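Local coordinates for solute-binding periplasmic protein of iron/siderophore ABC transporter (Yersinia pestis, PDB 6B2Y) that probably captures chelated iron or another transition metal in the periplasm and delivers it to an ABC transporter for uptake, at residues E56-G61 against P130-F135. Residues are numbered along the deposited sequence; the frame is centred on the assembly and turned at random.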
ATOM      1  N   GLU A  56     -12.400 -22.010  -0.112  1.00 32.78           N
ATOM      2  CA  GLU A  56     -12.372 -21.790  -1.550  1.00 32.02           C
ATOM      3  C   GLU A  56     -13.157 -20.567  -2.006  1.00 29.32           C
ATOM      4  O   GLU A  56     -13.077 -20.226  -3.190  1.00 30.31           O
ATOM      5  CB  GLU A  56     -12.892 -23.028  -2.305  1.00 34.83           C
ATOM      6  CG  GLU A  56     -12.135 -24.326  -2.010  1.00 38.20           C
ATOM      7  CD  GLU A  56     -10.715 -24.326  -2.555  1.00 38.80           C
ATOM      8  OE1 GLU A  56     -10.471 -23.682  -3.599  1.00 35.14           O
ATOM      9  OE2 GLU A  56      -9.840 -24.970  -1.929  1.00 38.20           O
ATOM     10  N   ARG A  57     -13.902 -19.900  -1.123  1.00 29.90           N
ATOM     11  CA  ARG A  57     -14.716 -18.736  -1.477  1.00 32.26           C
ATOM     12  C   ARG A  57     -14.392 -17.590  -0.520  1.00 27.65           C
ATOM     13  O   ARG A  57     -14.933 -17.531   0.586  1.00 31.78           O
ATOM     14  CB  ARG A  57     -16.203 -19.092  -1.441  1.00 36.56           C
ATOM     15  CG  ARG A  57     -16.535 -20.306  -2.301  1.00 35.00           C
ATOM     16  CD  ARG A  57     -18.025 -20.636  -2.315  1.00 41.07           C
ATOM     17  NE  ARG A  57     -18.852 -19.574  -2.891  1.00 44.12           N
ATOM     18  CZ  ARG A  57     -18.991 -19.352  -4.197  1.00 45.02           C
ATOM     19  NH1 ARG A  57     -18.341 -20.107  -5.073  1.00 40.69           N
ATOM     20  NH2 ARG A  57     -19.776 -18.366  -4.632  1.00 45.82           N
ATOM     21  N   ILE A  58     -13.529 -16.670  -0.959  1.00 26.99           N
ATOM     22  CA  ILE A  58     -13.023 -15.577  -0.127  1.00 21.83           C
ATOM     23  C   ILE A  58     -13.716 -14.279  -0.510  1.00 25.61           C
ATOM     24  O   ILE A  58     -13.811 -13.949  -1.698  1.00 25.65           O
ATOM     25  CB  ILE A  58     -11.503 -15.409  -0.291  1.00 28.26           C
ATOM     26  CG1 ILE A  58     -10.765 -16.721  -0.023  1.00 25.12           C
ATOM     27  CG2 ILE A  58     -10.989 -14.276   0.621  1.00 23.54           C
ATOM     28  CD1 ILE A  58      -9.318 -16.662  -0.484  1.00 21.23           C
ATOM     29  N   LEU A  59     -14.158 -13.526   0.495  1.00 22.33           N
ATOM     30  CA  LEU A  59     -14.746 -12.204   0.308  1.00 26.69           C
ATOM     31  C   LEU A  59     -13.750 -11.155   0.784  1.00 24.30           C
ATOM     32  O   LEU A  59     -13.323 -11.187   1.940  1.00 25.32           O
ATOM     33  CB  LEU A  59     -16.052 -12.087   1.088  1.00 25.47           C
ATOM     34  CG  LEU A  59     -16.972 -10.908   0.791  1.00 31.49           C
ATOM     35  CD1 LEU A  59     -17.728 -11.155  -0.512  1.00 36.89           C
ATOM     36  CD2 LEU A  59     -17.935 -10.718   1.956  1.00 35.96           C
ATOM     37  N   LEU A  60     -13.402 -10.218  -0.082  1.00 23.03           N
ATOM     38  CA  LEU A  60     -12.491  -9.142   0.293  1.00 24.74           C
ATOM     39  C   LEU A  60     -13.315  -7.930   0.715  1.00 21.76           C
ATOM     40  O   LEU A  60     -13.899  -7.244  -0.134  1.00 22.55           O
ATOM     41  CB  LEU A  60     -11.544  -8.821  -0.858  1.00 24.49           C
ATOM     42  CG  LEU A  60     -10.670 -10.024  -1.240  1.00 24.11           C
ATOM     43  CD1 LEU A  60      -9.744  -9.644  -2.365  1.00 21.71           C
ATOM     44  CD2 LEU A  60      -9.884 -10.544  -0.014  1.00 23.11           C
ATOM     45  N   GLY A  61     -13.352  -7.669   2.025  1.00 20.98           N
ATOM     46  CA  GLY A  61     -14.131  -6.562   2.571  1.00 23.12           C
ATOM     47  C   GLY A  61     -13.573  -5.191   2.241  1.00 28.89           C
ATOM     48  O   GLY A  61     -14.316  -4.201   2.288  1.00 27.39           O
ATOM     49  N   PRO A 130     -19.835 -17.215   1.088  1.00 40.27           N
ATOM     50  CA  PRO A 130     -18.413 -17.058   1.404  1.00 33.82           C
ATOM     51  C   PRO A 130     -17.990 -17.980   2.541  1.00 31.35           C
ATOM     52  O   PRO A 130     -18.751 -18.219   3.482  1.00 33.94           O
ATOM     53  CB  PRO A 130     -18.304 -15.581   1.799  1.00 31.92           C
ATOM     54  CG  PRO A 130     -19.625 -15.269   2.394  1.00 38.19           C
ATOM     55  CD  PRO A 130     -20.639 -16.110   1.647  1.00 37.05           C
ATOM     56  N   ASP A 131     -16.769 -18.523   2.418  1.00 31.27           N
ATOM     57  CA  ASP A 131     -16.147 -19.319   3.476  1.00 28.36           C
ATOM     58  C   ASP A 131     -15.478 -18.435   4.524  1.00 27.69           C
ATOM     59  O   ASP A 131     -15.310 -18.855   5.674  1.00 25.10           O
ATOM     60  CB  ASP A 131     -15.074 -20.258   2.898  1.00 30.02           C
ATOM     61  CG  ASP A 131     -15.637 -21.342   1.995  1.00 34.14           C
ATOM     62  OD1 ASP A 131     -16.774 -21.799   2.237  1.00 39.80           O
ATOM     63  OD2 ASP A 131     -14.925 -21.750   1.050  1.00 32.28           O
ATOM     64  N   ILE A 132     -15.075 -17.229   4.137  1.00 25.86           N
ATOM     65  CA  ILE A 132     -14.290 -16.339   4.982  1.00 24.58           C
ATOM     66  C   ILE A 132     -14.324 -14.952   4.353  1.00 19.55           C
ATOM     67  O   ILE A 132     -14.464 -14.820   3.128  1.00 23.12           O
ATOM     68  CB  ILE A 132     -12.846 -16.862   5.126  1.00 22.02           C
ATOM     69  CG1 ILE A 132     -12.114 -16.156   6.266  1.00 26.90           C
ATOM     70  CG2 ILE A 132     -12.080 -16.731   3.802  1.00 22.94           C
ATOM     71  CD1 ILE A 132     -10.871 -16.888   6.713  1.00 26.57           C
ATOM     72  N   ALA A 133     -14.211 -13.911   5.177  1.00 22.92           N
ATOM     73  CA  ALA A 133     -14.103 -12.534   4.711  1.00 22.70           C
ATOM     74  C   ALA A 133     -12.930 -11.858   5.412  1.00 24.19           C
ATOM     75  O   ALA A 133     -12.662 -12.135   6.583  1.00 25.15           O
ATOM     76  CB  ALA A 133     -15.399 -11.752   4.974  1.00 23.66           C
ATOM     77  N   ILE A 134     -12.226 -10.984   4.699  1.00 23.26           N
ATOM     78  CA  ILE A 134     -11.033 -10.325   5.233  1.00 23.29           C
ATOM     79  C   ILE A 134     -11.271  -8.823   5.235  1.00 20.47           C
ATOM     80  O   ILE A 134     -11.757  -8.273   4.238  1.00 22.50           O
ATOM     81  CB  ILE A 134      -9.780 -10.671   4.405  1.00 23.59           C
ATOM     82  CG1 ILE A 134      -9.641 -12.192   4.243  1.00 27.39           C
ATOM     83  CG2 ILE A 134      -8.549 -10.080   5.047  1.00 22.68           C
ATOM     84  CD1 ILE A 134      -8.667 -12.600   3.159  1.00 34.53           C
ATOM     85  N   PHE A 135     -10.948  -8.165   6.353  1.00 20.06           N
ATOM     86  CA  PHE A 135     -10.997  -6.711   6.459  1.00 24.21           C
ATOM     87  C   PHE A 135      -9.705  -6.190   7.063  1.00 23.19           C
ATOM     88  O   PHE A 135      -8.900  -6.944   7.610  1.00 20.04           O
ATOM     89  CB  PHE A 135     -12.158  -6.227   7.334  1.00 24.54           C
ATOM     90  CG  PHE A 135     -13.508  -6.482   6.750  1.00 27.44           C
ATOM     91  CD1 PHE A 135     -14.082  -7.741   6.830  1.00 28.25           C
ATOM     92  CD2 PHE A 135     -14.219  -5.454   6.155  1.00 27.98           C
ATOM     93  CE1 PHE A 135     -15.335  -7.975   6.306  1.00 31.14           C
ATOM     94  CE2 PHE A 135     -15.469  -5.688   5.638  1.00 32.79           C
ATOM     95  CZ  PHE A 135     -16.026  -6.941   5.715  1.00 30.36           C
TER
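Ile134 lays its CD1 against two branches of the neighbouring strand, 3.8 Å from CG2 of Ile58 and close to CD2 of Leu60. The pairing joins strands 58-60 and 132-136, parallel neighbours inside the five-stranded sheet of one lobe of this periplasmic binding protein; strand 81-85 flanks the first and strand 159-162 the second. The axes of the two short strand segments come within 4.8 Å, their directions 24° apart. Ile58, Leu60, Ile132 and Ile134 share one sheet face. There Ile58 and Ile132 stand side by side, CG1 to CG2; with CG1 anti to the backbone N (chi1 -166°), the end of Ile132 leads away from Ile58, and the side chain also touches Val160. The other face carries Leu59 and Ala133, their CB atoms 4.0 Å apart, with Leu152 of helix 147-154 against Ala133. Backbone bonds run in parallel-sheet fashion: Leu59 gives its N-H to Ile132 O and takes that of Ile134 on its own O, while Gly61 N reaches Ile134 O at 2.8 Å. Leu59 O also receives a CA-H contact from Ala133. Just before the strands, Asp131 ties the two segments together. Its N-H goes to Arg57 O, and its OD2 takes two backbone N-H groups: Glu56 N, 2.8 Å away and nearly straight, on the anti lone pair, and Arg57 N, 3.0 Å away, from well above the carboxylate plane. Together the two bonds probably limit the carboxylate's rotation. The guanidinium of Arg57 turns elsewhere, NH2 bonding to Leu128 O. At the C-terminal end Phe135, whose side chain also touches Leu148 and Val149, carries Gly61 on one face of its ring in a CH-pi contact, with Gly61 CA 3.7 Å from the ring centroid and displaced toward CE2.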